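Local coordinates for serine protease inhibitor (Schistosoma haematobium, PDB 3STO), which probably inhibits serine-type endopeptidases, at residues 24-29 and 307-312; 29-34 and 271-276; 45-50 and 69-74; 241-246 and 280-285; 264-269 and 396-401. One frame throughout, in Å; residues are numbered along the deposited sequence.

The five contacts run through one serpin fold. Interactions 1, 2 and 3 group together, with centres 10 to 18 Å apart; helix 18-30 serves both interaction 1 and interaction 2, which share T29. Interaction 3 is nested along the chain within the loop that interaction 1 closes, and lies about 27 Å from both 4 and 5. Interactions 4 and 5, with centres 15 Å apart, join strands 241-247 and 392-399 to a short helix and a loop. From interaction 2, L272 packs on interaction 4 and L273 on interaction 5. Interactions 2, 4 and 5 cross along the chain, so segments distant in sequence are interlaced between the helical part and the sheet.

Interaction 1. Residues 24-29 and 307-312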
# COMPACT_ATOMS: atom_id res chain seq x y z
N HIS A 24 -3.48 3.21 -11.08
CA HIS A 24 -3.04 2.47 -12.25
C HIS A 24 -1.68 2.93 -12.78
O HIS A 24 -0.82 2.11 -13.07
CB HIS A 24 -4.10 2.54 -13.37
CG HIS A 24 -3.80 1.66 -14.54
ND1 HIS A 24 -4.40 1.81 -15.77
CD2 HIS A 24 -2.95 0.60 -14.66
CE1 HIS A 24 -3.94 0.88 -16.60
NE2 HIS A 24 -3.05 0.14 -15.95
N ALA A 25 -1.48 4.25 -12.87
CA ALA A 25 -0.23 4.80 -13.38
C ALA A 25 0.89 4.41 -12.45
O ALA A 25 1.99 4.04 -12.88
CB ALA A 25 -0.32 6.34 -13.49
N TYR A 26 0.61 4.52 -11.17
CA TYR A 26 1.61 4.18 -10.20
C TYR A 26 1.99 2.67 -10.26
O TYR A 26 3.15 2.30 -10.15
CB TYR A 26 1.15 4.59 -8.81
CG TYR A 26 1.95 3.96 -7.73
CD1 TYR A 26 3.23 4.43 -7.43
CD2 TYR A 26 1.45 2.87 -7.00
CE1 TYR A 26 4.00 3.85 -6.43
CE2 TYR A 26 2.19 2.28 -5.98
CZ TYR A 26 3.48 2.78 -5.70
OH TYR A 26 4.26 2.25 -4.70
N LEU A 27 1.00 1.80 -10.46
CA LEU A 27 1.26 0.36 -10.41
C LEU A 27 1.94 -0.16 -11.68
O LEU A 27 2.85 -0.95 -11.58
CB LEU A 27 -0.00 -0.43 -10.06
CG LEU A 27 -0.52 -0.38 -8.62
CD1 LEU A 27 -1.88 -1.01 -8.52
CD2 LEU A 27 0.43 -1.05 -7.65
N SER A 28 1.55 0.33 -12.86
CA SER A 28 2.24 -0.08 -14.09
C SER A 28 3.69 0.31 -14.15
O SER A 28 4.43 -0.25 -14.92
CB SER A 28 1.58 0.42 -15.36
OG SER A 28 1.01 1.68 -15.16
N THR A 29 4.11 1.25 -13.33
CA THR A 29 5.49 1.68 -13.41
C THR A 29 6.31 0.99 -12.35
O THR A 29 7.35 0.42 -12.63
CB THR A 29 5.64 3.22 -13.27
OG1 THR A 29 4.99 3.85 -14.38
CG2 THR A 29 7.14 3.59 -13.24
N VAL A 307 10.79 7.95 -5.33
CA VAL A 307 11.16 9.14 -6.11
C VAL A 307 11.24 8.88 -7.63
O VAL A 307 10.62 9.60 -8.40
CB VAL A 307 12.42 9.85 -5.56
CG1 VAL A 307 12.90 10.90 -6.55
CG2 VAL A 307 12.14 10.45 -4.20
N PRO A 308 11.96 7.80 -8.07
CA PRO A 308 12.06 7.49 -9.51
C PRO A 308 10.72 7.20 -10.18
O PRO A 308 10.43 7.73 -11.26
CB PRO A 308 12.97 6.26 -9.54
CG PRO A 308 13.77 6.34 -8.25
CD PRO A 308 12.82 6.91 -7.25
N THR A 309 9.89 6.37 -9.55
CA THR A 309 8.56 6.08 -10.08
C THR A 309 7.71 7.33 -10.19
O THR A 309 7.04 7.53 -11.20
CB THR A 309 7.78 5.09 -9.16
OG1 THR A 309 8.52 3.88 -9.00
CG2 THR A 309 6.41 4.77 -9.76
N LEU A 310 7.72 8.14 -9.13
CA LEU A 310 7.01 9.44 -9.12
C LEU A 310 7.51 10.43 -10.18
O LEU A 310 6.72 11.12 -10.81
CB LEU A 310 7.03 10.09 -7.73
CG LEU A 310 6.21 9.36 -6.65
CD1 LEU A 310 6.46 9.95 -5.30
CD2 LEU A 310 4.73 9.40 -6.98
N LYS A 311 8.82 10.47 -10.39
CA LYS A 311 9.36 11.26 -11.49
C LYS A 311 8.79 10.75 -12.78
O LYS A 311 8.25 11.52 -13.61
CB LYS A 311 10.89 11.17 -11.54
CG LYS A 311 11.58 12.14 -10.61
CD LYS A 311 13.04 11.79 -10.43
CE LYS A 311 13.73 12.89 -9.70
NZ LYS A 311 15.10 12.48 -9.26
N SER A 312 8.93 9.45 -12.97
CA SER A 312 8.40 8.78 -14.15
C SER A 312 6.92 9.04 -14.45
O SER A 312 6.52 9.05 -15.61
CB SER A 312 8.64 7.28 -14.04
OG SER A 312 7.93 6.63 -15.07
O HOH W 1 5.76 5.73 -16.56
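T29 and T309 put two methyl groups against each other where helix 18-30 passes the short helix 307-312, a helix-helix contact within the serpin fold. The axes of the two short segments come within 9.7 Å and run at 123° to each other. T29 CG2 lies 3.7 Å from T309 CG2, and the two side chains slide past one another in opposite directions. Both threonines have the same rotamer: CG2 stands opposite the backbone N, while OG1 lies beside that N (chi1 -64° for T29). The carbon branches are thereby turned into the interface, and threonine suits both places because its methyl can make this contact. T309 CG2 also lies 4.0 Å from Y26 CD1, approaching the ring obliquely, with the two side chains crossing at about a right angle.

Y26 starts out alongside the interface, but its ring swings away from its own backbone N (chi1 165°), which brings CD1 toward the threonine methyl. Its aromatic bulk suits a buried place beside P43, I46 and L306, and its hydroxyl is hydrogen-bonded to T41 OG1 at the far end. L310 points the other way, packing on I46 and L50 of helix 43-55. S312 OG packs on the T29 methyl, 3.6 Å from CG2, and serine suits the exposed end of the helix because its hydroxyl can also hold solvent. Polarity enters through one water that bridges the two hydroxyls, 3.0 Å from T29 OG1 and 2.8 Å from S312 OG.

Interaction 2. Residues 29-34 and 271-276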
# COMPACT_ATOMS: atom_id res chain seq x y z
N THR A 29 4.11 1.25 -13.33
CA THR A 29 5.49 1.68 -13.41
C THR A 29 6.31 0.99 -12.35
O THR A 29 7.35 0.42 -12.63
CB THR A 29 5.64 3.22 -13.27
OG1 THR A 29 4.99 3.85 -14.38
CG2 THR A 29 7.14 3.59 -13.24
N VAL A 30 5.82 1.05 -11.13
CA VAL A 30 6.58 0.58 -10.00
C VAL A 30 6.77 -0.94 -10.03
O VAL A 30 7.74 -1.44 -9.50
CB VAL A 30 5.91 1.00 -8.69
CG1 VAL A 30 4.66 0.14 -8.40
CG2 VAL A 30 6.91 0.90 -7.54
N THR A 31 5.88 -1.69 -10.67
CA THR A 31 6.03 -3.15 -10.58
C THR A 31 7.01 -3.67 -11.61
O THR A 31 7.52 -4.78 -11.46
CB THR A 31 4.70 -3.95 -10.65
OG1 THR A 31 4.12 -3.85 -11.95
CG2 THR A 31 3.69 -3.48 -9.59
N ALA A 32 7.28 -2.86 -12.64
CA ALA A 32 8.12 -3.25 -13.78
C ALA A 32 9.49 -3.90 -13.40
O ALA A 32 9.89 -4.89 -14.00
CB ALA A 32 8.33 -2.06 -14.74
N ASP A 33 10.15 -3.35 -12.38
CA ASP A 33 11.50 -3.76 -12.02
C ASP A 33 11.60 -4.82 -10.91
O ASP A 33 12.67 -5.08 -10.40
CB ASP A 33 12.33 -2.50 -11.66
CG ASP A 33 12.55 -1.57 -12.87
OD1 ASP A 33 12.58 -2.04 -14.03
OD2 ASP A 33 12.70 -0.35 -12.67
N PHE A 34 10.49 -5.44 -10.54
CA PHE A 34 10.50 -6.39 -9.42
C PHE A 34 10.16 -7.81 -9.87
O PHE A 34 9.73 -8.64 -9.06
CB PHE A 34 9.58 -5.90 -8.28
CG PHE A 34 10.03 -4.61 -7.68
CD1 PHE A 34 10.98 -4.60 -6.68
CD2 PHE A 34 9.56 -3.42 -8.17
CE1 PHE A 34 11.44 -3.41 -6.14
CE2 PHE A 34 10.01 -2.21 -7.63
CZ PHE A 34 10.95 -2.22 -6.62
N GLU A 271 -0.72 -8.91 -14.82
CA GLU A 271 -1.64 -7.89 -15.25
C GLU A 271 -2.66 -7.37 -14.16
O GLU A 271 -3.12 -6.24 -14.22
CB GLU A 271 -2.32 -8.35 -16.53
CG GLU A 271 -1.32 -8.71 -17.65
CD GLU A 271 -0.23 -7.64 -17.89
OE1 GLU A 271 -0.55 -6.56 -18.44
OE2 GLU A 271 0.96 -7.87 -17.53
N LEU A 272 -2.97 -8.18 -13.16
CA LEU A 272 -3.76 -7.69 -12.04
C LEU A 272 -2.90 -6.91 -11.05
O LEU A 272 -3.38 -5.95 -10.45
CB LEU A 272 -4.47 -8.83 -11.30
CG LEU A 272 -5.65 -9.45 -12.04
CD1 LEU A 272 -5.93 -10.79 -11.45
CD2 LEU A 272 -6.85 -8.57 -11.96
N LEU A 273 -1.64 -7.34 -10.86
CA LEU A 273 -0.72 -6.62 -10.00
C LEU A 273 -0.37 -5.24 -10.60
O LEU A 273 -0.36 -4.23 -9.88
CB LEU A 273 0.54 -7.45 -9.71
CG LEU A 273 1.52 -6.79 -8.72
CD1 LEU A 273 0.96 -6.81 -7.31
CD2 LEU A 273 2.91 -7.43 -8.76
N ASN A 274 -0.12 -5.17 -11.90
CA ASN A 274 0.24 -3.90 -12.50
C ASN A 274 -0.97 -3.02 -12.87
O ASN A 274 -0.81 -1.88 -13.28
CB ASN A 274 1.20 -4.08 -13.70
CG ASN A 274 0.54 -4.74 -14.89
OD1 ASN A 274 -0.67 -4.67 -15.09
ND2 ASN A 274 1.34 -5.41 -15.71
N GLY A 275 -2.18 -3.57 -12.70
CA GLY A 275 -3.40 -2.82 -12.95
C GLY A 275 -3.91 -2.78 -14.39
O GLY A 275 -4.94 -2.18 -14.66
N ASN A 276 -3.21 -3.42 -15.33
CA ASN A 276 -3.71 -3.50 -16.70
C ASN A 276 -5.02 -4.26 -16.77
O ASN A 276 -5.84 -4.03 -17.66
CB ASN A 276 -2.68 -4.14 -17.64
CG ASN A 276 -1.46 -3.26 -17.85
OD1 ASN A 276 -1.45 -2.08 -17.48
ND2 ASN A 276 -0.41 -3.83 -18.42
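The bond from N276 ND2 to E271 OE1, 2.7 Å long, ties up the turn whose N274 rests against T31. OE1 is met on its syn side, 23° out of the carboxylate plane, whereas OE2 takes N274 ND2 from above that plane. One glutamate thus accepts from two asparagine amides, a pairing that fits short side chains with N-H groups to give. N274 OD1 in turn receives the backbone N of N276 at 2.8 Å and 166°, an Asx turn, and G275 between them adopts a positive phi that glycine accommodates easily.

With its amide engaged there, N274 meets T31 through CB, 3.4 Å from T31 OG1, with its CA close behind. That hydroxyl is placed between the backbone N and the carbonyl carbon (chi1 68°), and its hydrogen bond is made to L27 O, one turn back. The methyl branch makes the apolar half of the contact: T31 CG2 lies 4.1 Å from both L273 CG and L273 CD2. Beside the end of the helix, threonine offers a hydroxyl for L27 O and a methyl for L273. The contact therefore joins the end of helix 18-30 to that of helix 269-273, with F39 of strand 39-41 touching T31 and L273 touching A396 and K398 of strand 392-399.

Interaction 3. Residues 45-50 and 69-74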
# COMPACT_ATOMS: atom_id res chain seq x y z
N GLY A 45 -1.53 5.32 0.19
CA GLY A 45 -0.60 6.01 1.05
C GLY A 45 0.31 6.93 0.26
O GLY A 45 0.71 7.95 0.79
N ILE A 46 0.64 6.56 -0.98
CA ILE A 46 1.43 7.43 -1.85
C ILE A 46 0.57 8.63 -2.20
O ILE A 46 1.04 9.76 -2.16
CB ILE A 46 1.82 6.77 -3.20
CG1 ILE A 46 2.20 5.29 -3.04
CG2 ILE A 46 2.93 7.55 -3.89
CD1 ILE A 46 3.35 5.05 -2.08
N LEU A 47 -0.70 8.38 -2.52
CA LEU A 47 -1.68 9.45 -2.81
C LEU A 47 -1.88 10.44 -1.65
O LEU A 47 -1.87 11.64 -1.87
CB LEU A 47 -3.02 8.86 -3.24
CG LEU A 47 -4.09 9.83 -3.76
CD1 LEU A 47 -4.92 9.19 -4.84
CD2 LEU A 47 -4.97 10.30 -2.63
N PHE A 48 -2.06 9.95 -0.42
CA PHE A 48 -2.21 10.82 0.74
C PHE A 48 -0.95 11.64 1.03
O PHE A 48 -1.04 12.79 1.40
CB PHE A 48 -2.56 10.02 2.00
CG PHE A 48 -3.89 9.32 1.94
CD1 PHE A 48 -4.71 9.41 0.82
CD2 PHE A 48 -4.35 8.56 3.02
CE1 PHE A 48 -5.93 8.77 0.77
CE2 PHE A 48 -5.58 7.92 2.98
CZ PHE A 48 -6.37 8.02 1.86
N THR A 49 0.22 11.03 0.89
CA THR A 49 1.48 11.70 1.20
C THR A 49 1.79 12.80 0.18
O THR A 49 2.04 13.95 0.54
CB THR A 49 2.62 10.73 1.17
OG1 THR A 49 2.42 9.75 2.20
CG2 THR A 49 3.94 11.47 1.37
N LEU A 50 1.75 12.43 -1.10
CA LEU A 50 1.78 13.39 -2.19
C LEU A 50 0.68 14.44 -2.07
O LEU A 50 0.91 15.65 -2.18
CB LEU A 50 1.56 12.66 -3.50
CG LEU A 50 2.31 13.28 -4.65
CD1 LEU A 50 3.73 13.50 -4.17
CD2 LEU A 50 2.24 12.31 -5.80
N LYS A 69 -1.85 17.09 -11.77
CA LYS A 69 -1.99 16.34 -13.02
C LYS A 69 -1.83 14.82 -12.78
O LYS A 69 -2.61 14.00 -13.26
CB LYS A 69 -0.99 16.83 -14.07
CG LYS A 69 -1.55 17.83 -15.08
N THR A 70 -0.79 14.47 -12.03
CA THR A 70 -0.49 13.08 -11.79
C THR A 70 -1.64 12.48 -11.02
O THR A 70 -1.96 11.31 -11.16
CB THR A 70 0.77 12.94 -10.95
OG1 THR A 70 1.89 13.43 -11.71
CG2 THR A 70 1.00 11.50 -10.59
N MSE A 71 -2.29 13.33 -10.23
CA MSE A 71 -3.43 12.94 -9.43
C MSE A 71 -4.68 12.94 -10.27
O MSE A 71 -5.75 12.50 -9.82
CB MSE A 71 -3.63 13.91 -8.25
CG MSE A 71 -4.20 13.24 -7.07
SE MSE A 71 -2.95 11.85 -6.56
CE MSE A 71 -1.59 13.02 -5.80
N ARG A 72 -4.56 13.48 -11.48
CA ARG A 72 -5.66 13.46 -12.43
C ARG A 72 -6.87 14.29 -11.96
O ARG A 72 -8.01 13.90 -12.21
CB ARG A 72 -6.08 12.00 -12.67
CG ARG A 72 -6.08 11.53 -14.10
CD ARG A 72 -4.71 11.16 -14.68
NE ARG A 72 -3.68 10.71 -13.73
CZ ARG A 72 -2.57 10.05 -14.09
NH1 ARG A 72 -2.36 9.72 -15.35
NH2 ARG A 72 -1.66 9.70 -13.17
N LEU A 73 -6.60 15.43 -11.29
CA LEU A 73 -7.65 16.33 -10.78
C LEU A 73 -8.37 17.06 -11.91
O LEU A 73 -7.79 17.30 -12.96
CB LEU A 73 -7.06 17.36 -9.82
CG LEU A 73 -6.32 16.89 -8.57
CD1 LEU A 73 -5.93 18.06 -7.68
CD2 LEU A 73 -7.16 15.91 -7.79
N LYS A 74 -9.63 17.41 -11.70
CA LYS A 74 -10.39 18.24 -12.66
C LYS A 74 -9.85 19.66 -12.72
O LYS A 74 -9.79 20.28 -13.78
CB LYS A 74 -11.88 18.32 -12.29
CG LYS A 74 -12.63 17.01 -12.37
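M71, a selenomethionine, reaches between L47 and L50, which lie on successive turns of helix 43-55. Its chain bends at both chi2 (60°) and chi3 (74°), so selenium and methyl serve different partners. SE lies 3.6 Å from L47 CG and 3.7 Å from L47 CD1, while CE lies 3.9 Å from both L50 CB and L50 CD2. L47 swings CG opposite its backbone N (chi1 -172°), which brings its branch point to the selenium. A long, flexible, apolar chain suits this buried place, where it can fit between two branched leucines. M89 of helix 82-101 touches M71 as well, and L96 of the same helix touches L47.

The other side of segment 69-74 is looser. R72 is exposed, though it touches A21 and A25 of helix 18-30, and folds back on its own segment, with NH2 2.6 Å from T70 O, an oxygen lying somewhat out of the guanidinium plane; the bond from NE to the same oxygen is weak. The side chains of K69 and K74 are modelled only as far as CG, consistent with mobility in solvent, which suits lysine on a surface.

Where helix 61-70 gives out, the backbone N of R72 bonds back to K69 O at 2.7 Å. This is one of the two bonds back into the last turn that, with the positive phi of R72, make a Schellman motif, the classic way to close a helix, used here within the helical part of a serpin fold.

Interaction 4. Residues 241-246 and 280-285; sequences FEIVSK and SEYVKN
F241 and I243 stand two residues apart on an extended strand, so their side chains fall on the same face and their CB atoms point at the helix that carries Y282. The strand's alternation sends E242 and V244 to the other face. The aromatic pair makes the closest approach: F241 CZ lies 3.7 Å from Y282 CE2, with the ring centres 5.7 Å apart and the planes inclined at 54°. Y282 comes up to the rim of the phenylalanine, its CD2 lying in the plane of the F241 ring, whereas the F241 atoms meet the tyrosine ring obliquely. F241 holds its ring between the backbone N and the carbonyl carbon (chi1 58°), a position that directs CE1 and CZ to the tyrosine.

Strand 241-247 lies between strands 218-236 and 253-260, antiparallel to both, in what corresponds to the B sheet of serpins, and the short helices 269-273 and 279-283 cover its face here. I243 supplies the second apolar contact. Its chain runs out straight through CG1 (chi2 -178°), so that CD1 arrives 4.0 Å from Y282 CB, near the root of the tyrosine. A beta-branched residue suits a strand, and its long CG1 arm reaches across to the helix. L272 of the preceding helix packs against all three side chains, and V256 and V258 of the adjacent strand lie beside I243 and F241.

Tyrosine suits the helix position because its ring is apolar where it meets the strand and polar at the end: the ring also meets F236 edge-to-face, while OH is hydrogen-bonded to E239 OE2.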
# COMPACT_ATOMS: atom_id res chain seq x y z
N PHE A 241 -5.10 -18.22 -14.46
CA PHE A 241 -5.12 -18.24 -12.98
C PHE A 241 -6.49 -18.54 -12.34
O PHE A 241 -7.52 -18.63 -13.01
CB PHE A 241 -4.53 -16.93 -12.45
CG PHE A 241 -5.25 -15.69 -12.93
CD1 PHE A 241 -6.55 -15.39 -12.49
CD2 PHE A 241 -4.64 -14.81 -13.80
CE1 PHE A 241 -7.22 -14.24 -12.91
CE2 PHE A 241 -5.30 -13.67 -14.24
CZ PHE A 241 -6.60 -13.39 -13.80
N GLU A 242 -6.48 -18.71 -11.03
CA GLU A 242 -7.71 -18.89 -10.28
C GLU A 242 -7.61 -17.99 -9.06
O GLU A 242 -6.51 -17.65 -8.65
CB GLU A 242 -7.96 -20.38 -9.89
CG GLU A 242 -6.80 -21.10 -9.16
CD GLU A 242 -6.99 -22.65 -9.00
OE1 GLU A 242 -8.10 -23.19 -9.24
OE2 GLU A 242 -6.03 -23.36 -8.61
N ILE A 243 -8.75 -17.64 -8.47
CA ILE A 243 -8.78 -16.67 -7.41
C ILE A 243 -9.72 -17.10 -6.29
O ILE A 243 -10.79 -17.63 -6.57
CB ILE A 243 -9.26 -15.28 -8.00
CG1 ILE A 243 -8.28 -14.77 -9.05
CG2 ILE A 243 -9.49 -14.23 -6.90
CD1 ILE A 243 -8.65 -13.43 -9.63
N VAL A 244 -9.33 -16.86 -5.04
CA VAL A 244 -10.22 -16.95 -3.91
C VAL A 244 -10.21 -15.63 -3.20
O VAL A 244 -9.24 -14.90 -3.26
CB VAL A 244 -9.87 -18.07 -2.83
CG1 VAL A 244 -10.16 -19.45 -3.38
CG2 VAL A 244 -8.44 -17.95 -2.32
N SER A 245 -11.32 -15.35 -2.51
CA SER A 245 -11.45 -14.16 -1.68
C SER A 245 -11.76 -14.61 -0.27
O SER A 245 -12.74 -15.31 -0.05
CB SER A 245 -12.56 -13.29 -2.20
OG SER A 245 -12.41 -12.01 -1.69
N LYS A 246 -10.91 -14.26 0.67
CA LYS A 246 -11.11 -14.71 2.03
C LYS A 246 -11.34 -13.48 2.89
O LYS A 246 -10.43 -12.70 3.14
CB LYS A 246 -9.90 -15.49 2.54
CG LYS A 246 -10.04 -15.91 3.99
CD LYS A 246 -8.92 -16.86 4.44
CE LYS A 246 -9.09 -17.27 5.92
NZ LYS A 246 -10.44 -17.79 6.20
N SER A 280 -11.43 -5.50 -9.57
CA SER A 280 -12.85 -5.50 -9.21
C SER A 280 -13.71 -6.27 -10.20
O SER A 280 -14.68 -6.89 -9.78
CB SER A 280 -13.39 -4.07 -9.01
OG SER A 280 -13.31 -3.31 -10.19
N GLU A 281 -13.35 -6.24 -11.48
CA GLU A 281 -14.05 -7.01 -12.51
C GLU A 281 -13.91 -8.51 -12.30
O GLU A 281 -14.81 -9.25 -12.68
CB GLU A 281 -13.54 -6.66 -13.92
CG GLU A 281 -13.85 -5.22 -14.34
CD GLU A 281 -13.42 -4.89 -15.76
OE1 GLU A 281 -13.16 -5.85 -16.52
OE2 GLU A 281 -13.34 -3.68 -16.11
N TYR A 282 -12.78 -8.93 -11.73
CA TYR A 282 -12.55 -10.34 -11.39
C TYR A 282 -13.24 -10.67 -10.10
O TYR A 282 -13.90 -11.70 -10.00
CB TYR A 282 -11.06 -10.69 -11.33
CG TYR A 282 -10.48 -10.68 -12.70
CD1 TYR A 282 -10.18 -9.48 -13.33
CD2 TYR A 282 -10.33 -11.84 -13.41
CE1 TYR A 282 -9.68 -9.44 -14.64
CE2 TYR A 282 -9.84 -11.82 -14.71
CZ TYR A 282 -9.51 -10.62 -15.33
OH TYR A 282 -9.02 -10.60 -16.63
N VAL A 283 -13.10 -9.81 -9.11
CA VAL A 283 -13.73 -10.07 -7.82
C VAL A 283 -15.26 -10.18 -7.94
O VAL A 283 -15.87 -11.03 -7.27
CB VAL A 283 -13.25 -9.06 -6.75
CG1 VAL A 283 -13.96 -9.26 -5.41
CG2 VAL A 283 -11.74 -9.19 -6.55
N LYS A 284 -15.86 -9.36 -8.81
CA LYS A 284 -17.30 -9.41 -9.03
C LYS A 284 -17.76 -10.76 -9.58
O LYS A 284 -18.90 -11.15 -9.36
CB LYS A 284 -17.78 -8.29 -9.96
N ASN A 285 -16.90 -11.48 -10.29
CA ASN A 285 -17.30 -12.75 -10.89
C ASN A 285 -17.00 -14.04 -10.12
O ASN A 285 -17.21 -15.15 -10.61
CB ASN A 285 -16.81 -12.85 -12.35
CG ASN A 285 -17.50 -11.84 -13.27
OD1 ASN A 285 -18.64 -11.43 -13.02
ND2 ASN A 285 -16.81 -11.42 -14.32

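Interaction 5. Residues 264-269 and 396-401; sequences WSLNGA and AAKVMN
L266 meets segment 396-401 through one methyl, CD2, which touches K398 and M400. Along the strand, A396 comes first: its backbone pairs with T41, and its small CB lets L273 and F384 pack on it. A397 pairs with C383 on the other neighbouring strand, so the end of this strand is held between 39-41 and 381-387, part of the B sheet of serpins.

K398 comes next, its CB pointing at the loop. The chain extends opposite the backbone N (chi1 176°) as far as CD, where it bends (chi3 69°). The outside of that bend, CD, lies 4.0 Å from L266 CD2, and the bend carries NZ aside to F34 O. V399 turns the other way and packs on F381. M400, a selenomethionine just beyond the strand, runs straight out past CG, so that CE ends 3.8 Å from L266 CD2, with the side chains crossing at about a right angle. P380 touches both L266 and M400. The backbone N atoms of M400 and N401 both bond to N38 OD1, which secures the exit from the strand.

On the loop side, S265 OG accepts N267 N at 3.0 Å in an ST turn, and L266 to A269 form a type II' turn. N267 and G268 are its two central residues: asparagine tolerates the positive phi of the first, and compact glycine suits the second. Across the contact only carbon atoms meet: a leucine methyl rests on a lysine methylene and a selenomethionine methyl, so the contact rests on dispersion and burial, while the lysine's amino group is hydrogen-bonded to F34 O.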
# COMPACT_ATOMS: atom_id res chain seq x y z
N TRP A 264 5.08 -22.83 -12.97
CA TRP A 264 6.31 -22.27 -13.55
C TRP A 264 6.24 -20.78 -13.89
O TRP A 264 7.27 -20.14 -13.95
CB TRP A 264 6.78 -23.06 -14.78
CG TRP A 264 7.04 -24.53 -14.54
CD1 TRP A 264 8.11 -25.09 -13.91
CD2 TRP A 264 6.21 -25.62 -14.97
NE1 TRP A 264 8.00 -26.46 -13.91
CE2 TRP A 264 6.84 -26.81 -14.55
CE3 TRP A 264 4.99 -25.70 -15.65
CZ2 TRP A 264 6.28 -28.05 -14.77
CZ3 TRP A 264 4.46 -26.91 -15.88
CH2 TRP A 264 5.09 -28.09 -15.45
N SER A 265 5.02 -20.28 -14.12
CA SER A 265 4.78 -18.92 -14.62
C SER A 265 3.67 -18.16 -13.86
O SER A 265 2.69 -18.74 -13.43
CB SER A 265 4.39 -18.97 -16.09
OG SER A 265 3.98 -17.70 -16.54
N LEU A 266 3.83 -16.85 -13.72
CA LEU A 266 2.80 -16.03 -13.11
C LEU A 266 1.59 -15.84 -14.06
O LEU A 266 0.48 -15.55 -13.61
CB LEU A 266 3.38 -14.69 -12.75
CG LEU A 266 3.91 -14.39 -11.35
CD1 LEU A 266 3.88 -15.56 -10.45
CD2 LEU A 266 5.29 -13.75 -11.43
N ASN A 267 1.79 -16.05 -15.36
CA ASN A 267 0.69 -15.91 -16.31
C ASN A 267 0.06 -14.51 -16.25
O ASN A 267 0.78 -13.52 -16.08
CB ASN A 267 -0.36 -17.02 -16.07
CG ASN A 267 0.12 -18.41 -16.53
OD1 ASN A 267 1.03 -18.52 -17.36
ND2 ASN A 267 -0.48 -19.47 -15.98
N GLY A 268 -1.26 -14.41 -16.40
CA GLY A 268 -1.94 -13.11 -16.39
C GLY A 268 -1.99 -12.46 -15.03
O GLY A 268 -2.49 -11.36 -14.87
N ALA A 269 -1.46 -13.14 -14.02
CA ALA A 269 -1.55 -12.65 -12.66
C ALA A 269 -0.80 -11.33 -12.52
O ALA A 269 -1.09 -10.54 -11.63
CB ALA A 269 -1.04 -13.68 -11.69
N ALA A 396 -1.22 -4.27 -2.56
CA ALA A 396 -0.89 -5.16 -3.66
C ALA A 396 0.48 -5.80 -3.37
O ALA A 396 1.40 -5.15 -2.89
CB ALA A 396 -0.86 -4.39 -5.03
N ALA A 397 0.58 -7.09 -3.63
CA ALA A 397 1.75 -7.86 -3.25
C ALA A 397 1.99 -9.00 -4.22
O ALA A 397 1.07 -9.63 -4.72
CB ALA A 397 1.61 -8.41 -1.82
N LYS A 398 3.27 -9.26 -4.47
CA LYS A 398 3.66 -10.48 -5.12
C LYS A 398 4.55 -11.29 -4.14
O LYS A 398 5.55 -10.78 -3.60
CB LYS A 398 4.39 -10.19 -6.43
CG LYS A 398 4.92 -11.45 -7.10
CD LYS A 398 5.62 -11.14 -8.40
CE LYS A 398 6.92 -10.41 -8.17
NZ LYS A 398 7.84 -10.62 -9.32
N VAL A 399 4.18 -12.53 -3.91
CA VAL A 399 4.93 -13.39 -3.00
C VAL A 399 5.61 -14.53 -3.75
O VAL A 399 4.97 -15.50 -4.18
CB VAL A 399 4.06 -13.92 -1.86
CG1 VAL A 399 4.91 -14.66 -0.88
CG2 VAL A 399 3.31 -12.77 -1.17
N MSE A 400 6.91 -14.40 -3.93
CA MSE A 400 7.70 -15.42 -4.62
C MSE A 400 8.41 -16.33 -3.64
O MSE A 400 8.60 -17.52 -3.90
CB MSE A 400 8.75 -14.74 -5.49
CG MSE A 400 8.26 -14.41 -6.86
SE MSE A 400 9.68 -13.64 -7.96
CE MSE A 400 8.62 -13.42 -9.58
N ASN A 401 8.79 -15.76 -2.51
CA ASN A 401 9.58 -16.42 -1.53
C ASN A 401 9.03 -16.05 -0.17
O ASN A 401 9.42 -15.03 0.40
CB ASN A 401 11.04 -15.96 -1.64
CG ASN A 401 12.01 -16.87 -0.87
OD1 ASN A 401 11.63 -17.64 0.01
ND2 ASN A 401 13.28 -16.78 -1.23